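Local atomic coordinates of centrosome-associated zinc finger protein Cp190 (Drosophila melanogaster, PDB entry 6ER1), a protein that helps organise chromatin domains and their boundaries when insulator DNA-binding proteins recruit it, and pairs with itself through the N-terminal BTB domain described here. Residues A[37-46]-A[73-83]; A[89-98]-A[115-124]. One frame throughout, in Å; residues are numbered along the deposited sequence. Where two conformers were deposited one is given.

In the fold
Both contacts lie in the N-terminal BTB/POZ domain, their centres about 19 Å apart, and follow one another along the chain: contact 1 closes before contact 2 opens. Helix 83-95 ties them together, since its first turn packs on Phe41 in contact 1 and its last turns face helix 118-124 in contact 2. They also touch directly, Phe81 CE1 lying 3.8 Å from Met115 SD. The centre of contact 1 lies about 13 Å, and that of contact 2 about 8 Å, from the centre of the chain. Contact 1 belongs to the sheet and meets no other subunit. Contact 2 borders the homodimer interface, where Thr97 and Leu98 pair with a strand of the second subunit.

Contact 1: residues A[37-46]-A[73-83]; sequences LTLQFRDNSQ and DALIMPNEFQA
Parallel pairing of strands 37-40 and 74-76, the two middle strands of the mixed four-stranded sheet, makes this contact, and the turns that follow extend it. The ladder rests on three backbone bonds: Leu75 N to Thr38 O (2.8 Å), Gln40 N to Leu75 O, and Met77 N to Gln40 O. Leu39 and Leu75 share one face of the sheet, where Leu39 CD2 meets Met77 CE at 3.7 Å and helix 60-67 packs against both leucines. On the other face Gln40, its CG anti to the backbone N (chi1 -175°), runs alongside Ile76, and Gln40 OE1 accepts from Gln46 NE2 at 2.9 Å. This is the sheet of the BTB/POZ fold, with strand 46-49 antiparallel to 37-40. Past the strands, Gln82 is the N-cap residue of helix 83-95, and its bent side chain joins two turns. Gln82 OE1 takes the Arg42 N-H at 2.8 Å in a nearly straight bond (173°), while NE2 donates to Pro78 O from above the carbonyl plane, on the face opposite Phe81 N. Without the amide, as with an alanine at this place, Arg42 N is likely to lose its carbonyl acceptor and the turn 41-44 its tie to the turn 78-81. Ala83 CB sits 3.9 Å from the Phe41 ring centroid, over the face, a CH-pi contact. In the given one of two Arg42 conformers, Asn79 OD1 lies over one guanidinium face.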
loop_
_atom_site.group_PDB
_atom_site.type_symbol
_atom_site.label_atom_id
_atom_site.label_comp_id
_atom_site.label_asym_id
_atom_site.label_seq_id
_atom_site.Cartn_x
_atom_site.Cartn_y
_atom_site.Cartn_z
ATOM N N LEU A 37 7.363 -1.127 9.746
ATOM C CA LEU A 37 8.266 -2.247 9.985
ATOM C C LEU A 37 9.693 -1.763 9.732
ATOM O O LEU A 37 9.985 -1.222 8.649
ATOM C CB LEU A 37 7.930 -3.407 9.079
ATOM C CG LEU A 37 8.828 -4.638 9.136
ATOM C CD1 LEU A 37 8.999 -5.209 10.531
ATOM C CD2 LEU A 37 8.311 -5.703 8.188
ATOM N N THR A 38 10.583 -1.940 10.720
ATOM C CA THR A 38 11.964 -1.542 10.620
ATOM C C THR A 38 12.801 -2.802 10.615
ATOM O O THR A 38 12.735 -3.595 11.571
ATOM C CB THR A 38 12.366 -0.611 11.772
ATOM O OG1 THR A 38 11.538 0.565 11.742
ATOM C CG2 THR A 38 13.829 -0.186 11.697
ATOM N N LEU A 39 13.569 -2.988 9.534
ATOM C CA LEU A 39 14.466 -4.132 9.391
ATOM C C LEU A 39 15.854 -3.715 9.813
ATOM O O LEU A 39 16.354 -2.679 9.372
ATOM C CB LEU A 39 14.527 -4.595 7.942
ATOM C CG LEU A 39 13.177 -4.757 7.249
ATOM C CD1 LEU A 39 13.367 -5.143 5.814
ATOM C CD2 LEU A 39 12.310 -5.772 7.960
ATOM N N GLN A 40 16.488 -4.500 10.671
ATOM C CA GLN A 40 17.830 -4.194 11.154
ATOM C C GLN A 40 18.850 -5.243 10.738
ATOM O O GLN A 40 18.638 -6.446 11.005
ATOM C CB GLN A 40 17.822 -3.987 12.665
ATOM C CG GLN A 40 19.192 -3.537 13.185
ATOM C CD GLN A 40 19.131 -2.975 14.571
ATOM O OE1 GLN A 40 18.285 -2.144 14.875
ATOM N NE2 GLN A 40 20.043 -3.421 15.428
ATOM N N PHE A 41 19.952 -4.760 10.143
ATOM C CA PHE A 41 21.042 -5.595 9.666
ATOM C C PHE A 41 22.144 -5.784 10.715
ATOM O O PHE A 41 22.156 -5.100 11.747
ATOM C CB PHE A 41 21.528 -5.061 8.317
ATOM C CG PHE A 41 20.446 -4.994 7.292
ATOM C CD1 PHE A 41 19.895 -6.154 6.798
ATOM C CD2 PHE A 41 19.989 -3.788 6.820
ATOM C CE1 PHE A 41 18.891 -6.107 5.842
ATOM C CE2 PHE A 41 19.016 -3.721 5.861
ATOM C CZ PHE A 41 18.443 -4.887 5.364
ATOM N N ARG A 42 23.059 -6.709 10.452
ATOM C CA ARG A 42 24.119 -7.064 11.412
ATOM C C ARG A 42 25.017 -5.874 11.731
ATOM O O ARG A 42 25.509 -5.747 12.870
ATOM C CB ARG A 42 24.965 -8.244 10.907
ATOM C CG ARG A 42 24.242 -9.587 10.918
ATOM C CD ARG A 42 25.198 -10.747 10.604
ATOM N NE ARG A 42 26.073 -11.048 11.735
ATOM C CZ ARG A 42 26.976 -12.032 11.745
ATOM N NH1 ARG A 42 27.734 -12.215 12.814
ATOM N NH2 ARG A 42 27.131 -12.841 10.700
ATOM N N ASP A 43 25.205 -4.991 10.736
ATOM C CA ASP A 43 26.009 -3.761 10.908
ATOM C C ASP A 43 25.247 -2.604 11.640
ATOM O O ASP A 43 25.774 -1.487 11.776
ATOM C CB ASP A 43 26.582 -3.320 9.516
ATOM C CG ASP A 43 25.502 -2.885 8.499
ATOM O OD1 ASP A 43 24.316 -2.838 8.868
ATOM O OD2 ASP A 43 25.910 -2.544 7.340
ATOM N N ASN A 44 24.023 -2.896 12.095
ATOM C CA ASN A 44 23.104 -1.999 12.839
ATOM C C ASN A 44 22.381 -0.997 11.944
ATOM O O ASN A 44 21.577 -0.202 12.443
ATOM C CB ASN A 44 23.733 -1.314 14.071
ATOM C CG ASN A 44 24.325 -2.304 15.060
ATOM O OD1 ASN A 44 23.739 -3.351 15.360
ATOM N ND2 ASN A 44 25.499 -1.978 15.573
ATOM N N SER A 45 22.598 -1.063 10.626
ATOM C CA SER A 45 21.859 -0.207 9.697
ATOM C C SER A 45 20.413 -0.717 9.590
ATOM O O SER A 45 20.103 -1.859 9.954
ATOM C CB SER A 45 22.514 -0.144 8.321
ATOM O OG SER A 45 22.476 -1.383 7.664
ATOM N N GLN A 46 19.524 0.167 9.173
ATOM C CA GLN A 46 18.109 -0.119 9.145
ATOM C C GLN A 46 17.494 0.254 7.826
ATOM O O GLN A 46 17.895 1.214 7.178
ATOM C CB GLN A 46 17.415 0.633 10.274
ATOM C CG GLN A 46 17.831 0.191 11.660
ATOM C CD GLN A 46 17.108 0.911 12.768
ATOM O OE1 GLN A 46 16.639 2.044 12.603
ATOM N NE2 GLN A 46 17.039 0.276 13.919
ATOM N N ASP A 73 12.164 -1.591 18.679
ATOM C CA ASP A 73 11.208 -1.440 17.598
ATOM C C ASP A 73 11.726 -1.855 16.206
ATOM O O ASP A 73 11.141 -1.465 15.198
ATOM C CB ASP A 73 10.690 0.005 17.581
ATOM C CG ASP A 73 9.292 0.118 17.057
ATOM O OD1 ASP A 73 8.358 -0.318 17.761
ATOM O OD2 ASP A 73 9.126 0.674 15.950
ATOM N N ALA A 74 12.783 -2.664 16.152
ATOM C CA ALA A 74 13.347 -3.119 14.877
ATOM C C ALA A 74 13.460 -4.623 14.903
ATOM O O ALA A 74 13.866 -5.210 15.902
ATOM C CB ALA A 74 14.720 -2.518 14.626
ATOM N N LEU A 75 13.125 -5.221 13.768
ATOM C CA LEU A 75 13.216 -6.644 13.587
ATOM C C LEU A 75 14.648 -7.027 13.166
ATOM O O LEU A 75 15.172 -6.542 12.148
ATOM C CB LEU A 75 12.207 -7.068 12.533
ATOM C CG LEU A 75 12.063 -8.556 12.262
ATOM C CD1 LEU A 75 11.641 -9.294 13.521
ATOM C CD2 LEU A 75 11.011 -8.711 11.190
ATOM N N ILE A 76 15.257 -7.939 13.910
ATOM C CA ILE A 76 16.652 -8.338 13.650
ATOM C C ILE A 76 16.669 -9.391 12.532
ATOM O O ILE A 76 16.160 -10.526 12.682
ATOM C CB ILE A 76 17.304 -8.920 14.899
ATOM C CG1 ILE A 76 17.289 -7.889 16.032
ATOM C CG2 ILE A 76 18.695 -9.414 14.582
ATOM C CD1 ILE A 76 17.905 -6.547 15.674
ATOM N N MET A 77 17.211 -9.013 11.394
ATOM C CA MET A 77 17.237 -9.902 10.246
ATOM C C MET A 77 18.167 -11.097 10.487
ATOM O O MET A 77 19.217 -10.944 11.102
ATOM C CB MET A 77 17.733 -9.149 9.011
ATOM C CG MET A 77 16.738 -8.102 8.514
ATOM S SD MET A 77 15.120 -8.718 8.026
ATOM C CE MET A 77 14.160 -8.634 9.520
ATOM N N PRO A 78 17.794 -12.279 10.007
ATOM C CA PRO A 78 18.684 -13.423 10.095
ATOM C C PRO A 78 20.000 -13.260 9.332
ATOM O O PRO A 78 20.115 -12.441 8.418
ATOM C CB PRO A 78 17.864 -14.575 9.530
ATOM C CG PRO A 78 16.560 -14.035 9.134
ATOM C CD PRO A 78 16.521 -12.585 9.337
ATOM N N ASN A 79 20.997 -14.047 9.724
ATOM C CA ASN A 79 22.333 -13.958 9.112
ATOM C C ASN A 79 22.337 -14.187 7.615
ATOM O O ASN A 79 23.115 -13.543 6.900
ATOM C CB ASN A 79 23.269 -14.945 9.776
ATOM C CG ASN A 79 23.564 -14.576 11.203
ATOM O OD1 ASN A 79 23.454 -13.418 11.602
ATOM N ND2 ASN A 79 23.962 -15.565 11.983
ATOM N N GLU A 80 21.422 -15.030 7.132
ATOM C CA GLU A 80 21.356 -15.323 5.696
ATOM C C GLU A 80 20.543 -14.320 4.902
ATOM O O GLU A 80 20.401 -14.509 3.689
ATOM C CB GLU A 80 20.783 -16.733 5.408
ATOM C CG GLU A 80 19.263 -16.950 5.619
ATOM C CD GLU A 80 18.925 -17.354 7.032
ATOM O OE1 GLU A 80 19.713 -17.013 7.965
ATOM O OE2 GLU A 80 17.865 -17.981 7.198
ATOM N N PHE A 81 20.026 -13.263 5.550
ATOM C CA PHE A 81 19.077 -12.366 4.908
ATOM C C PHE A 81 19.461 -10.935 5.244
ATOM O O PHE A 81 18.827 -10.238 6.029
ATOM C CB PHE A 81 17.656 -12.729 5.404
ATOM C CG PHE A 81 16.527 -12.167 4.593
ATOM C CD1 PHE A 81 16.344 -12.534 3.283
ATOM C CD2 PHE A 81 15.578 -11.336 5.189
ATOM C CE1 PHE A 81 15.247 -12.091 2.553
ATOM C CE2 PHE A 81 14.478 -10.899 4.463
ATOM C CZ PHE A 81 14.322 -11.254 3.138
ATOM N N GLN A 82 20.612 -10.529 4.689
ATOM C CA GLN A 82 21.192 -9.201 4.941
ATOM C C GLN A 82 21.007 -8.285 3.764
ATOM O O GLN A 82 20.295 -8.603 2.779
ATOM C CB GLN A 82 22.677 -9.379 5.336
ATOM C CG GLN A 82 22.786 -10.155 6.624
ATOM C CD GLN A 82 22.349 -9.334 7.841
ATOM O OE1 GLN A 82 22.853 -8.208 8.064
ATOM N NE2 GLN A 82 21.482 -9.898 8.675
ATOM N N ALA A 83 21.551 -7.077 3.844
ATOM C CA ALA A 83 21.186 -6.013 2.886
ATOM C C ALA A 83 21.500 -6.371 1.443
ATOM O O ALA A 83 20.844 -5.909 0.535
ATOM C CB ALA A 83 21.816 -4.675 3.271
HETATM O O HOH W 1 9.529 -2.632 13.327
HETATM O O HOH W 2 20.538 -8.554 11.298
HETATM O O HOH W 3 25.016 -6.251 7.868
#

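Contact 2: residues A[89-98]-A[115-124]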
loop_
_atom_site.group_PDB
_atom_site.type_symbol
_atom_site.label_atom_id
_atom_site.label_comp_id
_atom_site.label_asym_id
_atom_site.label_seq_id
_atom_site.Cartn_x
_atom_site.Cartn_y
_atom_site.Cartn_z
ATOM N N ILE A 89 15.639 -6.904 -3.223
ATOM C CA ILE A 89 14.282 -7.569 -3.184
ATOM C C ILE A 89 13.226 -6.564 -2.755
ATOM O O ILE A 89 12.140 -6.518 -3.380
ATOM C CB ILE A 89 14.367 -8.798 -2.330
ATOM C CG1 ILE A 89 15.175 -9.859 -3.060
ATOM C CG2 ILE A 89 12.946 -9.338 -2.059
ATOM C CD1 ILE A 89 15.487 -11.089 -2.274
ATOM N N VAL A 90 13.470 -5.787 -1.721
ATOM C CA VAL A 90 12.488 -4.792 -1.299
ATOM C C VAL A 90 12.260 -3.774 -2.389
ATOM O O VAL A 90 11.108 -3.351 -2.667
ATOM C CB VAL A 90 12.891 -4.132 0.037
ATOM C CG1 VAL A 90 12.055 -2.884 0.350
ATOM C CG2 VAL A 90 12.768 -5.106 1.183
ATOM N N ASN A 91 13.319 -3.303 -3.058
ATOM C CA ASN A 91 13.089 -2.363 -4.133
ATOM C C ASN A 91 12.219 -2.948 -5.277
ATOM O O ASN A 91 11.356 -2.245 -5.868
ATOM C CB ASN A 91 14.397 -1.811 -4.685
ATOM C CG ASN A 91 15.115 -0.833 -3.737
ATOM O OD1 ASN A 91 14.490 -0.167 -2.937
ATOM N ND2 ASN A 91 16.407 -0.691 -3.907
ATOM N N PHE A 92 12.417 -4.228 -5.550
ATOM C CA PHE A 92 11.563 -4.976 -6.485
ATOM C C PHE A 92 10.111 -4.975 -5.998
ATOM O O PHE A 92 9.189 -4.706 -6.813
ATOM C CB PHE A 92 12.056 -6.405 -6.681
ATOM C CG PHE A 92 11.110 -7.286 -7.412
ATOM C CD1 PHE A 92 10.882 -7.183 -8.752
ATOM C CD2 PHE A 92 10.344 -8.146 -6.677
ATOM C CE1 PHE A 92 9.933 -7.967 -9.375
ATOM C CE2 PHE A 92 9.395 -8.948 -7.289
ATOM C CZ PHE A 92 9.208 -8.873 -8.641
ATOM N N MET A 93 9.909 -5.209 -4.710
ATOM C CA MET A 93 8.495 -5.245 -4.224
ATOM C C MET A 93 7.789 -3.928 -4.433
ATOM O O MET A 93 6.559 -3.899 -4.720
ATOM C CB MET A 93 8.442 -5.617 -2.765
ATOM C CG MET A 93 8.900 -6.996 -2.485
ATOM S SD MET A 93 9.176 -7.172 -0.708
ATOM C CE MET A 93 9.069 -8.803 -0.549
ATOM N N TYR A 94 8.488 -2.801 -4.358
ATOM C CA TYR A 94 7.908 -1.463 -4.567
ATOM C C TYR A 94 7.743 -1.058 -6.024
ATOM O O TYR A 94 6.922 -0.187 -6.346
ATOM C CB TYR A 94 8.707 -0.387 -3.849
ATOM C CG TYR A 94 8.438 -0.307 -2.362
ATOM C CD1 TYR A 94 9.089 -1.105 -1.453
ATOM C CD2 TYR A 94 7.450 0.552 -1.870
ATOM C CE1 TYR A 94 8.809 -1.059 -0.100
ATOM C CE2 TYR A 94 7.171 0.613 -0.522
ATOM C CZ TYR A 94 7.836 -0.197 0.372
ATOM O OH TYR A 94 7.599 -0.116 1.715
ATOM N N THR A 95 8.470 -1.705 -6.917
ATOM C CA THR A 95 8.576 -1.204 -8.287
ATOM C C THR A 95 8.292 -2.164 -9.425
ATOM O O THR A 95 7.922 -1.704 -10.514
ATOM C CB THR A 95 9.993 -0.631 -8.584
ATOM O OG1 THR A 95 10.955 -1.671 -8.554
ATOM C CG2 THR A 95 10.394 0.458 -7.616
ATOM N N GLY A 96 8.480 -3.458 -9.196
ATOM C CA GLY A 96 8.482 -4.456 -10.238
ATOM C C GLY A 96 9.763 -4.665 -11.002
ATOM O O GLY A 96 9.811 -5.534 -11.865
ATOM N N THR A 97 10.813 -3.879 -10.677
ATOM C CA THR A 97 12.117 -3.966 -11.279
ATOM C C THR A 97 13.093 -4.528 -10.245
ATOM O O THR A 97 13.124 -4.079 -9.090
ATOM C CB THR A 97 12.585 -2.584 -11.740
ATOM O OG1 THR A 97 11.739 -2.086 -12.766
ATOM C CG2 THR A 97 13.988 -2.646 -12.266
ATOM N N LEU A 98 13.866 -5.527 -10.660
ATOM C CA LEU A 98 14.969 -6.049 -9.862
ATOM C C LEU A 98 16.276 -5.574 -10.511
ATOM O O LEU A 98 16.538 -5.889 -11.666
ATOM C CB LEU A 98 14.970 -7.573 -9.842
ATOM C CG LEU A 98 16.042 -8.202 -8.951
ATOM C CD1 LEU A 98 15.744 -8.053 -7.472
ATOM C CD2 LEU A 98 16.322 -9.660 -9.339
ATOM N N MET A 115 12.175 -17.825 0.513
ATOM C CA MET A 115 11.040 -16.961 0.842
ATOM C C MET A 115 9.764 -17.511 0.197
ATOM O O MET A 115 8.677 -17.043 0.574
ATOM C CB MET A 115 11.210 -15.562 0.287
ATOM C CG MET A 115 12.396 -14.802 0.857
ATOM S SD MET A 115 12.662 -13.226 -0.005
ATOM C CE MET A 115 11.329 -12.320 0.686
ATOM N N ASN A 116 9.896 -18.407 -0.735
ATOM C CA ASN A 116 8.839 -18.835 -1.680
ATOM C C ASN A 116 8.254 -17.644 -2.316
ATOM O O ASN A 116 6.986 -17.520 -2.468
ATOM C CB ASN A 116 7.768 -19.756 -1.072
ATOM C CG ASN A 116 7.072 -20.501 -2.160
ATOM O OD1 ASN A 116 7.673 -21.020 -3.092
ATOM N ND2 ASN A 116 5.686 -20.511 -2.065
ATOM N N MET A 117 8.985 -16.668 -2.761
ATOM C CA MET A 117 8.526 -15.482 -3.397
ATOM C C MET A 117 8.320 -15.750 -4.856
ATOM O O MET A 117 9.117 -15.427 -5.746
ATOM C CB MET A 117 9.490 -14.307 -3.159
ATOM C CG MET A 117 8.999 -12.987 -3.652
ATOM S SD MET A 117 10.135 -11.687 -3.087
ATOM C CE MET A 117 9.566 -10.313 -4.028
ATOM N N THR A 118 7.145 -16.336 -5.170
ATOM C CA THR A 118 6.851 -16.819 -6.472
ATOM C C THR A 118 7.032 -15.802 -7.590
ATOM O O THR A 118 7.566 -16.136 -8.676
ATOM C CB THR A 118 5.373 -17.351 -6.475
ATOM O OG1 THR A 118 5.262 -18.305 -5.408
ATOM C CG2 THR A 118 5.015 -18.007 -7.787
ATOM N N VAL A 119 6.567 -14.574 -7.360
ATOM C CA VAL A 119 6.634 -13.587 -8.424
ATOM C C VAL A 119 8.115 -13.284 -8.811
ATOM O O VAL A 119 8.396 -13.041 -9.956
ATOM C CB VAL A 119 5.854 -12.306 -8.105
ATOM C CG1 VAL A 119 6.404 -11.558 -6.929
ATOM C CG2 VAL A 119 5.628 -11.420 -9.324
ATOM N N LEU A 120 8.978 -13.307 -7.822
ATOM C CA LEU A 120 10.429 -13.039 -8.094
ATOM C C LEU A 120 11.091 -14.282 -8.715
ATOM O O LEU A 120 11.948 -14.154 -9.611
ATOM C CB LEU A 120 11.102 -12.611 -6.794
ATOM C CG LEU A 120 12.613 -12.337 -6.930
ATOM C CD1 LEU A 120 12.836 -11.302 -8.016
ATOM C CD2 LEU A 120 13.059 -11.885 -5.556
ATOM N N LEU A 121 10.721 -15.466 -8.229
ATOM C CA LEU A 121 11.187 -16.719 -8.882
ATOM C C LEU A 121 10.879 -16.736 -10.368
ATOM O O LEU A 121 11.744 -17.058 -11.197
ATOM C CB LEU A 121 10.541 -17.948 -8.215
ATOM C CG LEU A 121 11.045 -18.182 -6.798
ATOM C CD1 LEU A 121 10.194 -19.125 -5.956
ATOM C CD2 LEU A 121 12.474 -18.666 -6.822
ATOM N N LYS A 122 9.637 -16.425 -10.711
ATOM C CA LYS A 122 9.240 -16.403 -12.097
ATOM C C LYS A 122 10.072 -15.394 -12.897
ATOM O O LYS A 122 10.501 -15.668 -14.021
ATOM C CB LYS A 122 7.725 -16.108 -12.178
ATOM C CG LYS A 122 6.911 -17.289 -11.722
ATOM C CD LYS A 122 5.428 -17.077 -11.972
ATOM C CE LYS A 122 4.592 -18.226 -11.436
ATOM N NZ LYS A 122 3.174 -17.807 -11.295
ATOM N N LEU A 123 10.303 -14.225 -12.321
ATOM C CA LEU A 123 11.119 -13.222 -13.006
ATOM C C LEU A 123 12.576 -13.715 -13.236
ATOM O O LEU A 123 13.112 -13.581 -14.341
ATOM C CB LEU A 123 11.084 -11.932 -12.213
ATOM C CG LEU A 123 11.937 -10.795 -12.791
ATOM C CD1 LEU A 123 11.524 -10.441 -14.213
ATOM C CD2 LEU A 123 11.895 -9.594 -11.888
ATOM N N LEU A 124 13.164 -14.296 -12.200
ATOM C CA LEU A 124 14.597 -14.705 -12.275
ATOM C C LEU A 124 14.753 -15.862 -13.209
ATOM O O LEU A 124 15.823 -16.044 -13.799
ATOM C CB LEU A 124 15.060 -15.063 -10.893
ATOM C CG LEU A 124 15.346 -13.868 -9.982
ATOM C CD1 LEU A 124 15.550 -14.388 -8.578
ATOM C CD2 LEU A 124 16.533 -13.044 -10.429
#
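Apolar side chains alone join the C-terminal half of helix 83-95 and the start of strand 97-101 to helix 118-124, in the buried interior of the BTB/POZ domain. The short helix segments run nearly perpendicular, at 98°, and their axes stay 11.5 Å apart, so long side chains fill the space between them.

Aromatic contacts centre on Phe92. With CG anti to the backbone N (chi1 169°), its ring reaches across to the second helix, and Leu120 CD1 stands over one face in a CH-pi contact, 4.2 Å from the Phe92 centroid and 10° off the ring normal. Leu123 CD2 approaches Phe92 CE1 from the opposing helix at 3.6 Å, and Val119 CG1 comes to the ring edge, close to its plane. Trp17 of the second subunit also meets the Phe92 ring, so this packing reaches the dimer interface.

Thioether contacts form a second group, and those of Met117 hold for the given one of its two conformers. There the extended side chain slides past Ile89, with Met117 SD 3.8 Å from Ile89 CG2, while its CE methyl lies at the Phe92 ring edge and touches Met93 CG.

Aliphatic packing completes the contact. Leu120 divides its branches: Leu120 CD2 meets Ile89 CG1 at 3.8 Å, while CD1 also reaches Leu98. Thr97 and Leu98 belong to a strand that pairs antiparallel with one of the second subunit, which brings this core up against the intersubunit sheet. Leu98 crosses Leu124 at about a right angle, the two CD2 methyls 3.6 Å apart.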